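Local coordinates for protein alpha-fucosidase GH29 (Fusarium graminearum, PDB 4PSR) that hydrolyses alpha-L-fucosides as a family 29 glycoside hydrolase, probably releasing alpha-1,6-linked fucose from the reducing-end N-acetylglucosamine of glycoprotein glycans, at residues Y24-F29 with V373-A378; S322-H327 with T395-G400; W379-E384 with I405-N410; K411-L416 with G493-P498; G435-V440 with Q466-L471. All blocks are in the same frame, centred on the assembly; numbering follows the deposited sequence.

How the interactions relate
The five contacts run from the catalytic barrel outward through the C-terminal beta domain. Interactions 1 and 2, whose centres lie about 19 Å apart, join the (beta/alpha)8 barrel, through helices 22-27 and 322-334, to chain that follows it. Interaction 3 pairs strands 383-384 and 405-409 at one border of the six-stranded antiparallel sheet; interaction 4, centred about 11 Å away, lies at the start of the next strand, 415-420. Interaction 5 clasps two loops of the same domain, between the segments of interaction 4 in sequence. Interactions 1 and 2 alternate along the chain, as do 2 and 3. A K411-D26 salt bridge between interactions 4 and 1 links C-terminal domain to barrel.

Interaction 1 (Y24-F29 with V373-A378); sequences YRDAKF and VYDTRA
The guanidinium of R377 grips D26 end-on, both outer nitrogens sharing one oxygen: NH1 lies 2.8 Å and NH2 2.9 Å from D26 OD1. R25 CB sits over the centre of one guanidinium face, 3.5 Å above its plane, so the arginine is held flat against the last turn of helix 22-27. K28, just beyond that helix, has positive phi, and its chain bends at CB-CG (chi2 -48°) to bring the ammonium back under the helix end. There K28 NZ donates to R25 O at 2.8 Å and to T376 O at 2.9 Å. R377 NH1 reaches T376 O from the opposite face of the carbonyl plane. D375 N, in the type II turn V373-T376, uses an in-plane lone pair of D26 O at 3.0 Å. Further out, K411 adds a second cation to D26 OD1, E22 pairs with R377, R118 with D375, and Y299 OH bonds K28 NZ. Lysine suits its place because one ammonium joins helix-end R25 O to T376 O; arginine's planar guanidinium serves carboxylate and carbonyl at once. Although K28 NZ and R377 NH1 stand 4.3 Å apart, the carboxylates of D26 and E22 and the shared T376 O probably offset the like charges.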
# COMPACT_ATOMS: atom_id res chain seq x y z
N TYR A 24 -10.91 5.24 3.55
CA TYR A 24 -9.69 4.58 3.11
C TYR A 24 -8.47 5.24 3.72
O TYR A 24 -7.54 4.57 4.15
CB TYR A 24 -9.65 4.54 1.57
CG TYR A 24 -8.37 4.00 0.93
CD1 TYR A 24 -7.38 4.86 0.50
CD2 TYR A 24 -8.19 2.64 0.74
CE1 TYR A 24 -6.25 4.38 -0.11
CE2 TYR A 24 -7.06 2.15 0.11
CZ TYR A 24 -6.09 3.04 -0.30
OH TYR A 24 -4.94 2.60 -0.92
N ARG A 25 -8.48 6.56 3.83
CA ARG A 25 -7.42 7.27 4.53
C ARG A 25 -7.40 6.93 6.02
O ARG A 25 -6.32 6.91 6.65
CB ARG A 25 -7.55 8.78 4.34
CG ARG A 25 -7.57 9.25 2.89
CD ARG A 25 -7.68 10.76 2.77
NE ARG A 25 -7.86 11.15 1.36
CZ ARG A 25 -7.12 12.03 0.70
NH1 ARG A 25 -6.12 12.68 1.26
NH2 ARG A 25 -7.43 12.25 -0.57
N ASP A 26 -8.56 6.65 6.58
CA ASP A 26 -8.64 6.30 7.99
C ASP A 26 -8.14 4.89 8.27
O ASP A 26 -7.78 4.57 9.40
CB ASP A 26 -10.10 6.35 8.46
CG ASP A 26 -10.67 7.76 8.54
OD1 ASP A 26 -9.91 8.77 8.54
OD2 ASP A 26 -11.92 7.85 8.60
N ALA A 27 -8.19 4.03 7.26
CA ALA A 27 -8.03 2.59 7.46
C ALA A 27 -6.62 2.15 7.82
O ALA A 27 -6.47 1.30 8.70
CB ALA A 27 -8.51 1.83 6.24
N LYS A 28 -5.63 2.68 7.09
CA LYS A 28 -4.20 2.49 7.31
C LYS A 28 -3.60 1.14 6.98
O LYS A 28 -2.54 1.08 6.36
CB LYS A 28 -3.76 2.86 8.71
CG LYS A 28 -4.18 4.30 9.15
CD LYS A 28 -3.85 5.37 8.12
CE LYS A 28 -4.10 6.75 8.67
NZ LYS A 28 -3.88 7.79 7.63
N PHE A 29 -4.25 0.06 7.42
CA PHE A 29 -3.68 -1.28 7.40
C PHE A 29 -4.70 -2.25 6.84
O PHE A 29 -5.84 -2.30 7.30
CB PHE A 29 -3.28 -1.70 8.84
CG PHE A 29 -2.73 -3.09 8.92
CD1 PHE A 29 -1.60 -3.48 8.19
CD2 PHE A 29 -3.35 -4.02 9.74
CE1 PHE A 29 -1.11 -4.82 8.28
CE2 PHE A 29 -2.87 -5.34 9.82
CZ PHE A 29 -1.74 -5.72 9.10
N VAL A 373 -2.74 5.60 14.95
CA VAL A 373 -2.70 5.04 13.60
C VAL A 373 -4.04 5.27 12.90
O VAL A 373 -4.13 6.09 11.98
CB VAL A 373 -2.29 3.55 13.64
CG1 VAL A 373 -2.25 2.97 12.22
CG2 VAL A 373 -0.92 3.39 14.30
N TYR A 374 -5.07 4.52 13.28
CA TYR A 374 -6.35 4.67 12.62
C TYR A 374 -6.85 6.09 12.73
O TYR A 374 -6.68 6.75 13.76
CB TYR A 374 -7.37 3.77 13.27
CG TYR A 374 -7.00 2.31 13.31
CD1 TYR A 374 -6.87 1.54 12.16
CD2 TYR A 374 -6.89 1.66 14.54
CE1 TYR A 374 -6.59 0.17 12.24
CE2 TYR A 374 -6.60 0.32 14.64
CZ TYR A 374 -6.48 -0.44 13.49
OH TYR A 374 -6.23 -1.77 13.59
N ASP A 375 -7.50 6.54 11.66
CA ASP A 375 -8.20 7.83 11.67
C ASP A 375 -7.28 9.03 11.80
O ASP A 375 -7.77 10.15 11.92
CB ASP A 375 -9.26 7.89 12.80
CG ASP A 375 -10.27 6.76 12.75
OD1 ASP A 375 -10.44 6.11 11.71
OD2 ASP A 375 -10.87 6.48 13.80
N THR A 376 -5.97 8.84 11.73
CA THR A 376 -5.01 9.95 11.77
C THR A 376 -4.63 10.38 10.35
O THR A 376 -5.02 9.74 9.37
CB THR A 376 -3.70 9.60 12.53
OG1 THR A 376 -2.93 8.62 11.80
CG2 THR A 376 -3.97 9.10 13.96
N ARG A 377 -3.90 11.47 10.25
CA ARG A 377 -3.33 11.92 9.00
C ARG A 377 -1.86 12.26 9.24
O ARG A 377 -1.41 12.54 10.37
CB ARG A 377 -4.06 13.17 8.50
CG ARG A 377 -5.54 12.98 8.17
CD ARG A 377 -5.71 12.06 6.96
NE ARG A 377 -7.13 11.89 6.59
CZ ARG A 377 -7.93 10.94 7.06
NH1 ARG A 377 -7.52 10.03 7.93
NH2 ARG A 377 -9.19 10.88 6.67
N ALA A 378 -1.10 12.27 8.16
CA ALA A 378 0.29 12.63 8.21
C ALA A 378 0.45 14.07 8.66
O ALA A 378 -0.41 14.93 8.40
CB ALA A 378 0.91 12.44 6.82
O HOH W 1 -1.79 9.16 9.29

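Interaction 2 (S322-H327 with T395-G400); sequences SKAMVH and TAPLQG
A324 packs its methyl group against P397, with A324 CB 3.6 Å from P397 CG, while Q399 CG covers the same methyl from another side at 3.7 Å. Alanine suits the spot because its small side chain lets the loop come down onto the helix. M325 reaches round from behind, the end methyl CE lying 4.0 Å from P397 CB, and the carbonyl of L398 takes a CA-H...O contact from A324. Helix 322-334 is an outer helix of the (beta/alpha)8 barrel, between its seventh and eighth strands, and segment 395-400 belongs to the loop linking strands 383-384 and 405-409 of the C-terminal sheet; glycosylated N401 comes next in sequence. H327 ties the two together: G400 N donates to H327 ND1 at 2.9 Å, lying 15° out of the ring plane. With CG anti to its carbonyl carbon (chi1 -67°), the imidazole is set alongside the helix, where K323 CG lies 3.4 Å above one face, toward the rim. L483 O takes the bond from H327 NE2, which matches ND1 acting as acceptor. The solvent side is looser: the exposed Q399 crosses K323 at about a right angle, with Q399 OE1 3.8 Å from K323 CD.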
# COMPACT_ATOMS: atom_id res chain seq x y z
N SER A 322 7.79 -9.47 13.38
CA SER A 322 6.69 -8.61 13.82
C SER A 322 7.13 -7.16 13.91
O SER A 322 6.44 -6.26 13.45
CB SER A 322 6.17 -9.12 15.17
OG SER A 322 5.74 -10.46 15.05
N LYS A 323 8.30 -6.92 14.50
CA LYS A 323 8.84 -5.59 14.68
C LYS A 323 8.98 -4.89 13.35
O LYS A 323 8.55 -3.74 13.21
CB LYS A 323 10.17 -5.64 15.44
CG LYS A 323 10.82 -4.27 15.64
CD LYS A 323 12.19 -4.38 16.32
CE LYS A 323 12.08 -4.91 17.73
NZ LYS A 323 11.24 -4.04 18.59
N ALA A 324 9.56 -5.56 12.36
CA ALA A 324 9.73 -4.97 11.04
C ALA A 324 8.38 -4.61 10.42
O ALA A 324 8.26 -3.57 9.77
CB ALA A 324 10.49 -5.95 10.12
N MET A 325 7.39 -5.48 10.58
CA MET A 325 6.08 -5.18 10.01
C MET A 325 5.42 -3.97 10.66
O MET A 325 4.85 -3.13 9.96
CB MET A 325 5.17 -6.40 10.06
CG MET A 325 5.67 -7.61 9.25
SD MET A 325 5.80 -7.35 7.49
CE MET A 325 7.51 -6.88 7.41
N VAL A 326 5.52 -3.89 11.99
CA VAL A 326 4.93 -2.76 12.70
C VAL A 326 5.68 -1.46 12.39
O VAL A 326 5.05 -0.43 12.13
CB VAL A 326 4.88 -3.03 14.21
CG1 VAL A 326 4.57 -1.77 15.01
CG2 VAL A 326 3.82 -4.12 14.49
N HIS A 327 7.01 -1.47 12.47
CA HIS A 327 7.78 -0.28 12.10
C HIS A 327 7.52 0.15 10.65
O HIS A 327 7.44 1.34 10.36
CB HIS A 327 9.27 -0.50 12.33
CG HIS A 327 9.63 -0.64 13.78
ND1 HIS A 327 10.93 -0.73 14.20
CD2 HIS A 327 8.85 -0.69 14.89
CE1 HIS A 327 10.94 -0.83 15.52
NE2 HIS A 327 9.69 -0.81 15.96
N THR A 395 15.29 -4.29 -0.14
CA THR A 395 16.29 -5.23 0.35
C THR A 395 15.78 -5.96 1.59
O THR A 395 15.82 -7.19 1.68
CB THR A 395 17.60 -4.50 0.69
OG1 THR A 395 18.03 -3.75 -0.45
CG2 THR A 395 18.69 -5.48 1.09
N ALA A 396 15.29 -5.19 2.56
CA ALA A 396 14.75 -5.73 3.79
C ALA A 396 13.85 -4.65 4.39
O ALA A 396 14.00 -3.47 4.08
CB ALA A 396 15.86 -6.11 4.76
N PRO A 397 12.88 -5.05 5.20
CA PRO A 397 11.97 -4.04 5.77
C PRO A 397 12.61 -3.18 6.86
O PRO A 397 13.50 -3.68 7.55
CB PRO A 397 10.84 -4.89 6.35
CG PRO A 397 11.49 -6.20 6.66
CD PRO A 397 12.48 -6.42 5.56
N LEU A 398 12.15 -1.95 6.99
CA LEU A 398 12.59 -1.06 8.09
C LEU A 398 12.45 -1.68 9.46
O LEU A 398 11.37 -2.16 9.84
CB LEU A 398 11.76 0.22 8.11
CG LEU A 398 12.03 1.20 9.26
CD1 LEU A 398 13.38 1.84 9.02
CD2 LEU A 398 10.95 2.26 9.38
N GLN A 399 13.53 -1.59 10.20
CA GLN A 399 13.52 -1.87 11.62
C GLN A 399 14.24 -0.73 12.29
O GLN A 399 15.41 -0.49 12.05
CB GLN A 399 14.26 -3.17 11.91
CG GLN A 399 13.56 -4.41 11.45
CD GLN A 399 14.08 -5.65 12.15
OE1 GLN A 399 14.12 -5.70 13.38
NE2 GLN A 399 14.49 -6.64 11.37
N GLY A 400 13.50 -0.00 13.12
CA GLY A 400 14.06 1.10 13.87
C GLY A 400 14.34 0.75 15.32
O GLY A 400 14.25 -0.40 15.75

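Interaction 3 (W379-E384 with I405-N410); sequences WDIYGE and IRFTRN
The carbonyl oxygen of I405 is gripped from opposite faces of its plane, by E384 N at 2.9 Å across the strands and by R406 NH1 at 3.0 Å from the neighbouring side chain. It belongs to a short antiparallel pairing at the border of the six-stranded sheet of the C-terminal domain, where strand 383-384 runs along 405-409. E384 and I405 form a hydrogen-bonded pair, and G383 and R406 the non-hydrogen-bonded pair beside it. F407 N continues the bonding, donating to Y382 O at 2.9 Å along a nearly straight line (172°). Having no side chain, G383 leaves room for the R406 chain to fold across it. That chain bends at CB-CG (chi2 -64°) and runs beside Y382, whose ring edge, at CE1, stands over one rim of the guanidinium face; D331 forms a salt bridge to R406 NE. On the other side of the sheet, the edge of W379 meets the face of F407 in a T-shaped stack, centroids 4.8 Å apart and planes at 68°. A phenylalanine serves well here, since its rim also meets a polar group: E384 OE2 lies in the ring plane, 3.4 Å from F407 CZ. That carboxylate is itself fixed, K432 N holding OE1 and N433 ND2 holding OE2. Where the backbones separate, water 2 spans the gap, accepting from W379 N at 2.8 Å and lying 2.8 Å from F407 O, to which it can donate.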
# COMPACT_ATOMS: atom_id res chain seq x y z
N TRP A 379 1.56 14.34 9.33
CA TRP A 379 1.97 15.70 9.67
C TRP A 379 2.63 16.29 8.41
O TRP A 379 2.44 15.74 7.33
CB TRP A 379 2.94 15.66 10.84
CG TRP A 379 3.10 16.96 11.58
CD1 TRP A 379 2.19 17.96 11.69
CD2 TRP A 379 4.24 17.36 12.34
NE1 TRP A 379 2.70 18.98 12.48
CE2 TRP A 379 3.97 18.64 12.87
CE3 TRP A 379 5.49 16.78 12.59
CZ2 TRP A 379 4.88 19.33 13.66
CZ3 TRP A 379 6.39 17.47 13.40
CH2 TRP A 379 6.07 18.74 13.91
N ASP A 380 3.40 17.38 8.50
CA ASP A 380 4.13 17.84 7.32
C ASP A 380 5.54 17.28 7.26
O ASP A 380 6.23 17.46 6.28
CB ASP A 380 4.14 19.37 7.17
CG ASP A 380 2.75 19.94 6.88
OD1 ASP A 380 1.98 19.39 6.06
OD2 ASP A 380 2.41 20.95 7.53
N ILE A 381 5.97 16.65 8.35
CA ILE A 381 7.27 15.99 8.43
C ILE A 381 7.00 14.58 8.93
O ILE A 381 6.25 14.42 9.90
CB ILE A 381 8.19 16.75 9.42
CG1 ILE A 381 8.49 18.16 8.89
CG2 ILE A 381 9.49 15.96 9.64
CD1 ILE A 381 9.12 19.08 9.92
N TYR A 382 7.51 13.55 8.26
CA TYR A 382 7.06 12.18 8.59
C TYR A 382 7.72 11.60 9.84
O TYR A 382 7.15 10.75 10.51
CB TYR A 382 7.23 11.19 7.43
CG TYR A 382 8.63 10.86 7.10
CD1 TYR A 382 9.30 9.85 7.78
CD2 TYR A 382 9.29 11.54 6.09
CE1 TYR A 382 10.63 9.55 7.46
CE2 TYR A 382 10.58 11.26 5.78
CZ TYR A 382 11.24 10.27 6.45
OH TYR A 382 12.54 10.00 6.10
N GLY A 383 8.94 12.04 10.14
CA GLY A 383 9.72 11.40 11.19
C GLY A 383 11.11 11.97 11.31
O GLY A 383 11.51 12.90 10.58
N GLU A 384 11.86 11.37 12.23
CA GLU A 384 13.26 11.72 12.49
C GLU A 384 14.05 10.48 12.88
O GLU A 384 13.50 9.54 13.42
CB GLU A 384 13.38 12.69 13.67
CG GLU A 384 12.52 13.91 13.57
CD GLU A 384 12.56 14.81 14.82
OE1 GLU A 384 13.34 14.56 15.77
OE2 GLU A 384 11.79 15.79 14.82
N ILE A 405 11.78 8.28 15.44
CA ILE A 405 10.38 8.61 15.66
C ILE A 405 9.62 8.82 14.36
O ILE A 405 10.19 9.25 13.34
CB ILE A 405 10.19 9.84 16.59
CG1 ILE A 405 10.94 11.06 16.05
CG2 ILE A 405 10.62 9.50 18.01
CD1 ILE A 405 10.74 12.33 16.87
N ARG A 406 8.33 8.50 14.41
CA ARG A 406 7.40 8.73 13.29
C ARG A 406 6.21 9.53 13.83
O ARG A 406 5.72 9.29 14.94
CB ARG A 406 6.92 7.41 12.68
CG ARG A 406 8.05 6.60 12.02
CD ARG A 406 8.63 7.33 10.84
NE ARG A 406 9.67 6.58 10.13
CZ ARG A 406 10.96 6.58 10.44
NH1 ARG A 406 11.42 7.28 11.47
NH2 ARG A 406 11.80 5.87 9.72
N PHE A 407 5.76 10.49 13.04
CA PHE A 407 4.69 11.40 13.46
C PHE A 407 3.36 11.04 12.79
O PHE A 407 3.32 10.66 11.61
CB PHE A 407 5.05 12.82 13.03
CG PHE A 407 6.31 13.37 13.65
CD1 PHE A 407 6.38 13.62 15.02
CD2 PHE A 407 7.38 13.68 12.86
CE1 PHE A 407 7.54 14.16 15.57
CE2 PHE A 407 8.55 14.22 13.41
CZ PHE A 407 8.62 14.46 14.77
N THR A 408 2.26 11.24 13.51
CA THR A 408 0.93 11.26 12.91
C THR A 408 0.15 12.33 13.69
O THR A 408 0.59 12.75 14.77
CB THR A 408 0.20 9.92 13.04
OG1 THR A 408 0.25 9.49 14.41
CG2 THR A 408 0.80 8.83 12.14
N ARG A 409 -0.97 12.80 13.16
CA ARG A 409 -1.73 13.83 13.87
C ARG A 409 -3.22 13.60 13.74
O ARG A 409 -3.66 12.84 12.87
CB ARG A 409 -1.30 15.25 13.47
CG ARG A 409 -1.25 15.54 11.99
CD ARG A 409 -2.56 16.05 11.53
NE ARG A 409 -2.63 16.29 10.09
CZ ARG A 409 -3.76 16.67 9.49
NH1 ARG A 409 -4.85 16.83 10.23
NH2 ARG A 409 -3.80 16.86 8.18
N ASN A 410 -4.02 14.19 14.62
CA ASN A 410 -5.47 14.00 14.54
C ASN A 410 -6.10 14.90 13.48
O ASN A 410 -5.48 15.83 12.97
CB ASN A 410 -6.14 14.14 15.92
CG ASN A 410 -6.08 15.55 16.48
OD1 ASN A 410 -5.46 16.45 15.92
ND2 ASN A 410 -6.73 15.73 17.64
O HOH W 2 3.56 12.39 9.45

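Interaction 4 (K411-L416 with G493-P498)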
# COMPACT_ATOMS: atom_id res chain seq x y z
N LYS A 411 -7.35 14.59 13.14
CA LYS A 411 -8.08 15.39 12.14
C LYS A 411 -8.31 16.83 12.57
O LYS A 411 -8.34 17.72 11.72
CB LYS A 411 -9.43 14.75 11.78
CG LYS A 411 -9.29 13.37 11.13
CD LYS A 411 -10.64 12.80 10.74
CE LYS A 411 -10.46 11.43 10.10
NZ LYS A 411 -11.74 10.84 9.68
N GLU A 412 -8.47 17.06 13.86
CA GLU A 412 -8.63 18.43 14.35
C GLU A 412 -7.33 19.25 14.32
O GLU A 412 -7.37 20.46 14.50
CB GLU A 412 -9.19 18.40 15.76
CG GLU A 412 -10.68 18.07 15.77
CD GLU A 412 -11.50 19.10 14.99
OE1 GLU A 412 -11.27 20.32 15.20
OE2 GLU A 412 -12.34 18.68 14.16
N ASP A 413 -6.19 18.58 14.08
CA ASP A 413 -4.89 19.23 13.94
C ASP A 413 -4.41 19.92 15.21
O ASP A 413 -3.70 20.91 15.13
CB ASP A 413 -4.88 20.21 12.76
CG ASP A 413 -3.48 20.45 12.22
OD1 ASP A 413 -2.63 19.53 12.26
OD2 ASP A 413 -3.23 21.57 11.71
N ASP A 414 -4.79 19.37 16.36
CA ASP A 414 -4.32 19.87 17.67
C ASP A 414 -3.67 18.80 18.53
O ASP A 414 -3.29 19.09 19.67
CB ASP A 414 -5.44 20.59 18.47
CG ASP A 414 -6.63 19.71 18.81
OD1 ASP A 414 -6.65 18.49 18.56
OD2 ASP A 414 -7.60 20.24 19.39
N VAL A 415 -3.51 17.58 18.00
CA VAL A 415 -2.80 16.52 18.71
C VAL A 415 -1.75 15.91 17.77
O VAL A 415 -2.06 15.50 16.64
CB VAL A 415 -3.72 15.40 19.22
CG1 VAL A 415 -2.90 14.28 19.81
CG2 VAL A 415 -4.70 15.94 20.29
N LEU A 416 -0.50 15.91 18.22
CA LEU A 416 0.59 15.25 17.50
C LEU A 416 0.97 14.00 18.25
O LEU A 416 1.28 14.04 19.45
CB LEU A 416 1.79 16.19 17.41
CG LEU A 416 3.03 15.75 16.59
CD1 LEU A 416 2.71 15.63 15.07
CD2 LEU A 416 4.21 16.68 16.85
N GLY A 493 -5.31 25.24 20.25
CA GLY A 493 -5.45 25.94 18.98
C GLY A 493 -4.56 25.56 17.80
O GLY A 493 -4.39 26.36 16.88
N GLY A 494 -3.98 24.37 17.82
CA GLY A 494 -3.33 23.83 16.63
C GLY A 494 -1.86 23.54 16.81
O GLY A 494 -1.15 24.24 17.54
N ILE A 495 -1.37 22.51 16.12
CA ILE A 495 0.03 22.17 16.20
C ILE A 495 0.88 23.25 15.53
O ILE A 495 0.57 23.70 14.41
CB ILE A 495 0.31 20.80 15.49
CG1 ILE A 495 -0.54 19.70 16.11
CG2 ILE A 495 1.78 20.43 15.56
CD1 ILE A 495 -0.74 18.45 15.19
N PRO A 496 1.98 23.67 16.16
CA PRO A 496 2.88 24.66 15.55
C PRO A 496 3.49 24.17 14.23
O PRO A 496 3.68 22.96 14.05
CB PRO A 496 3.99 24.82 16.60
CG PRO A 496 3.42 24.37 17.85
CD PRO A 496 2.39 23.33 17.53
N VAL A 497 3.81 25.11 13.34
CA VAL A 497 4.42 24.80 12.06
C VAL A 497 5.94 24.86 12.18
O VAL A 497 6.53 25.94 12.34
CB VAL A 497 3.95 25.74 10.96
CG1 VAL A 497 4.60 25.37 9.60
CG2 VAL A 497 2.43 25.69 10.86
N PRO A 498 6.60 23.70 12.11
CA PRO A 498 8.05 23.72 12.28
C PRO A 498 8.78 24.31 11.07
O PRO A 498 8.31 24.26 9.92
CB PRO A 498 8.38 22.24 12.45
CG PRO A 498 7.31 21.54 11.64
CD PRO A 498 6.09 22.34 11.84
O HOH W 3 -0.62 22.87 11.94
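The CD1 methyl of I495 approaches the D413 carboxylate obliquely, above its plane but beyond OD1, 3.7 Å from that oxygen. At the other oxygen a water lies 2.9 Å from D413 OD2 and 2.9 Å from I495 O and can donate to either, bridging side chain to backbone. D413 takes CG anti to its own nitrogen (chi1 -156°), which turns the carboxylate across the I495 side chain at about a right angle. The direct link is between backbones: I495 N donates to D413 O at 3.0 Å, and G494 CA makes a CA-H...O contact with the same oxygen at 3.3 Å. Glycine suits position 494 because its phi and psi (119/147°) would press a side chain against the preceding carbonyl. The I495 chain continues over the backbone where strand 415-420 of the antiparallel sheet begins, its CD1 lying 3.5 Å from V415 O and 4.1 Å from L416 CB. An isoleucine suits the place because its CD1 branch reaches the strand while CG2 packs on W379, which also touches L416. Thus the turn before the strand is joined to the loop that leaves strand 485-491, its neighbour in the sheet. D413 OD1 also binds a Tris molecule, probably from the crystallisation liquor. The aliphatic chain therefore packs on the strand start, while the carboxylate beside it turns its oxygens to polar partners.

Interaction 5 (G435-V440 with Q466-L471); sequences GSNALV and QSKDAL
The type I turn from S436 to L439 presents two successive amides to two successive carbonyls: S436 N donates to S467 O at 2.9 Å, nearly straight at 169°, and N437 N to K468 O at 2.9 Å, on an in-plane lone pair. Ahead of the turn, G435 lies flat against the facing backbone, its CA only 3.5 Å from A470 C. Glycine fits because a side chain here would point straight into the other segment. Q466 supplies the main side-chain bond. Its chain is extended, with CG anti to the backbone nitrogen (chi1 -172°), which carries NE2 across to V440 O, 2.9 Å away and close to its amide plane. The same nitrogen also serves L434 O, so an amide, with two N-H groups, suits clasping the loop. These segments belong to the C-terminal beta domain: 435-440 connects strands 428-431 and 445-451, while 466-471 carries the tight reversal between strands 464-466 and 471-474, closed by S467 N bonding A470 O. Across the solvent-facing side N437 crosses K468, whose CB lies 3.5 Å from N437 OD1. N437 CG sits 3.0 Å from K468 O, yet its ND2 is poorly angled for a bond to that carbonyl. Water 7 lies 2.9 Å from K468 O, to which it can donate, and takes a weak bond from A438 N. V440 lays CG1 near Q466 NE2 and turns CG2 onto P498.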
# COMPACT_ATOMS: atom_id res chain seq x y z
N GLY A 435 12.12 21.71 18.56
CA GLY A 435 13.15 22.48 19.26
C GLY A 435 13.09 23.95 18.89
O GLY A 435 12.28 24.36 18.07
N SER A 436 13.96 24.76 19.49
CA SER A 436 13.96 26.19 19.22
C SER A 436 14.51 26.49 17.84
O SER A 436 14.09 27.46 17.20
CB SER A 436 14.72 26.96 20.31
OG SER A 436 14.04 26.89 21.54
N ASN A 437 15.43 25.66 17.36
CA ASN A 437 15.98 25.85 16.02
C ASN A 437 14.87 25.73 14.99
O ASN A 437 14.91 26.35 13.92
CB ASN A 437 17.08 24.83 15.68
CG ASN A 437 18.39 25.13 16.37
OD1 ASN A 437 18.59 26.22 16.91
ND2 ASN A 437 19.31 24.17 16.34
N ALA A 438 13.86 24.93 15.33
CA ALA A 438 12.70 24.75 14.45
C ALA A 438 11.76 25.95 14.50
O ALA A 438 10.71 25.92 13.88
CB ALA A 438 11.96 23.48 14.84
N LEU A 439 12.12 26.98 15.27
CA LEU A 439 11.33 28.21 15.37
C LEU A 439 9.93 27.90 15.86
O LEU A 439 8.95 28.52 15.45
CB LEU A 439 11.28 28.96 14.03
CG LEU A 439 12.60 29.20 13.30
CD1 LEU A 439 12.43 30.06 12.04
CD2 LEU A 439 13.58 29.86 14.24
N VAL A 440 9.83 26.93 16.76
CA VAL A 440 8.56 26.49 17.31
C VAL A 440 8.31 27.10 18.70
O VAL A 440 9.16 27.01 19.58
CB VAL A 440 8.55 24.94 17.36
CG1 VAL A 440 7.60 24.40 18.40
CG2 VAL A 440 8.19 24.38 15.97
N GLN A 466 12.80 22.60 26.16
CA GLN A 466 13.06 22.87 24.75
C GLN A 466 14.46 23.46 24.58
O GLN A 466 14.70 24.62 24.92
CB GLN A 466 12.02 23.85 24.20
CG GLN A 466 12.09 24.04 22.70
CD GLN A 466 11.20 25.15 22.19
OE1 GLN A 466 11.08 26.21 22.82
NE2 GLN A 466 10.59 24.92 21.04
N SER A 467 15.38 22.66 24.06
CA SER A 467 16.70 23.14 23.68
C SER A 467 16.66 23.65 22.24
O SER A 467 15.63 23.52 21.57
CB SER A 467 17.73 22.02 23.83
OG SER A 467 17.48 20.92 22.94
N LYS A 468 17.77 24.24 21.78
CA LYS A 468 17.93 24.57 20.37
C LYS A 468 17.68 23.36 19.50
O LYS A 468 17.00 23.45 18.49
CB LYS A 468 19.34 25.08 20.10
CG LYS A 468 19.62 26.42 20.69
CD LYS A 468 21.09 26.77 20.54
CE LYS A 468 21.46 27.05 19.09
NZ LYS A 468 22.90 27.40 18.97
N ASP A 469 18.25 22.23 19.90
CA ASP A 469 18.23 21.04 19.07
C ASP A 469 16.88 20.33 19.07
O ASP A 469 16.52 19.73 18.06
CB ASP A 469 19.32 20.06 19.52
CG ASP A 469 20.73 20.55 19.23
OD1 ASP A 469 20.91 21.43 18.35
OD2 ASP A 469 21.67 20.04 19.87
N ALA A 470 16.13 20.41 20.16
CA ALA A 470 14.93 19.57 20.30
C ALA A 470 14.03 19.87 21.48
O ALA A 470 14.46 20.42 22.50
CB ALA A 470 15.35 18.10 20.41
N LEU A 471 12.78 19.44 21.38
CA LEU A 471 11.97 19.24 22.57
C LEU A 471 12.43 17.95 23.23
O LEU A 471 12.26 16.85 22.69
CB LEU A 471 10.48 19.17 22.25
CG LEU A 471 9.50 18.70 23.33
CD1 LEU A 471 9.60 19.57 24.59
CD2 LEU A 471 8.04 18.69 22.84
O HOH W 4 15.60 26.50 23.49
O HOH W 5 19.83 21.45 15.49
O HOH W 6 22.17 23.90 17.15
O HOH W 7 15.16 22.30 16.64